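Local coordinates for protein endoglucanase (PDB 2E4T) that hydrolyses internal beta-1,4-glucosidic links of cellulose, and probably of xyloglucan, as the family 44 glycoside hydrolase module of a larger multidomain enzyme, at residues Asp376-Gly379 against Ile380-Lys383. Sequence-based numbering, arbitrary orientation. Where two conformers were deposited one is given.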
# COMPACT_ATOMS: atom_id res chain seq x y z
N ASP A 376 4.04 -0.06 13.77
CA ASP A 376 4.72 1.24 13.71
C ASP A 376 4.45 1.88 12.34
O ASP A 376 4.09 3.08 12.24
CB ASP A 376 6.22 1.00 13.93
CG ASP A 376 6.97 2.21 14.43
OD1 ASP A 376 6.36 3.06 15.12
OD2 ASP A 376 8.19 2.32 14.07
N VAL A 377 4.65 1.10 11.25
CA VAL A 377 4.41 1.58 9.90
C VAL A 377 2.99 2.11 9.75
O VAL A 377 2.77 3.18 9.13
CB VAL A 377 4.73 0.43 8.90
CG1 VAL A 377 4.24 0.73 7.50
CG2 VAL A 377 6.22 0.18 8.92
N LEU A 378 1.99 1.35 10.25
CA LEU A 378 0.61 1.83 10.11
C LEU A 378 0.39 3.16 10.89
O LEU A 378 -0.37 4.03 10.43
CB LEU A 378 -0.36 0.77 10.57
CG LEU A 378 -0.37 -0.47 9.71
CD1 LEU A 378 -1.26 -1.54 10.40
CD2 LEU A 378 -0.83 -0.20 8.29
N GLY A 379 1.04 3.28 12.06
CA GLY A 379 0.95 4.53 12.81
C GLY A 379 1.54 5.69 11.99
O GLY A 379 0.96 6.80 11.94
N ILE A 380 2.70 5.45 11.37
CA ILE A 380 3.37 6.44 10.55
C ILE A 380 2.50 6.81 9.34
O ILE A 380 2.35 8.01 9.01
CB ILE A 380 4.76 5.87 10.12
CG1 ILE A 380 5.66 5.77 11.34
CG2 ILE A 380 5.37 6.71 9.01
CD1 ILE A 380 6.77 4.74 11.16
N PHE A 381 1.99 5.82 8.63
CA PHE A 381 1.14 6.11 7.48
C PHE A 381 -0.00 7.03 7.89
O PHE A 381 -0.37 7.98 7.16
CB PHE A 381 0.58 4.83 6.87
CG PHE A 381 1.58 3.95 6.12
CD1 PHE A 381 2.85 4.39 5.77
CD2 PHE A 381 1.19 2.69 5.73
CE1 PHE A 381 3.74 3.56 5.04
CE2 PHE A 381 2.08 1.86 5.01
CZ PHE A 381 3.30 2.31 4.65
N GLY A 382 -0.62 6.73 9.03
CA GLY A 382 -1.76 7.55 9.45
C GLY A 382 -1.34 8.96 9.80
O GLY A 382 -1.97 9.89 9.23
N LYS A 383 -0.28 9.08 10.60
CA LYS A 383 0.18 10.37 11.15
C LYS A 383 0.67 11.28 10.05
O LYS A 383 0.48 12.51 10.11
CB LYS A 383 1.29 10.09 12.16
CG LYS A 383 1.93 11.30 12.81
CD LYS A 383 2.90 10.87 13.92
CE LYS A 383 3.61 12.04 14.56
NZ LYS A 383 4.47 11.58 15.65
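Val-377 and Phe-381, one helical turn apart, meet through both backbone and side chain. Phe-381 N donates to Val-377 O at 2.8 Å with an N-H...O angle of 170°, the shortest and straightest of four successive i to i+4 bonds. Ile-380 N likewise donates to Asp-376 O and Lys-383 N to Gly-379 O, while the bond from Gly-382 N to Leu-378 O is the longest of the four at 3.1 Å. All four carbonyls of 376-379 and all four amides of 380-383 are thereby paired, the regular alpha-helical pattern. The Phe-381 ring lies beside the Val-377 side chain, both pointing the same way. Val-377 CG1 sits over one ring face, 3.6 Å from the centroid and 24° off the normal, a CH-pi contact displaced toward the CZ side. Phe-381 chi1 of -71° sets CG opposite its carbonyl carbon and beside N, swinging the ring back over the preceding turn; on that same face Val-377 O lies 3.3 Å from Phe-381 CG. Helix 368-384 links parallel strands 354-360 and 388-391 in a beta-alpha-beta unit of the TIM-like barrel, and Phe-381 packs on Ile-357 and Ile-27 and edge-to-face with Tyr-360. Leu-378 CD2 approaches Phe-381 CD2 more loosely, at 4.4 Å and obliquely to the ring, while touching Ile-404 and Tyr-407 of helix 398-408. On another flank, Ile-380 CD1 rests 3.3 Å from Asp-376 O, a van der Waals contact of a methyl on the carbonyl oxygen, beside the backbone bond. The Asp-376 carboxylate is buried: in the conformer given, its OD1 is hydrogen-bonded to both Tyr-435 OH and Ser-433 OG, which ties this turn to strand 432-439 of the neighbouring beta-sheet.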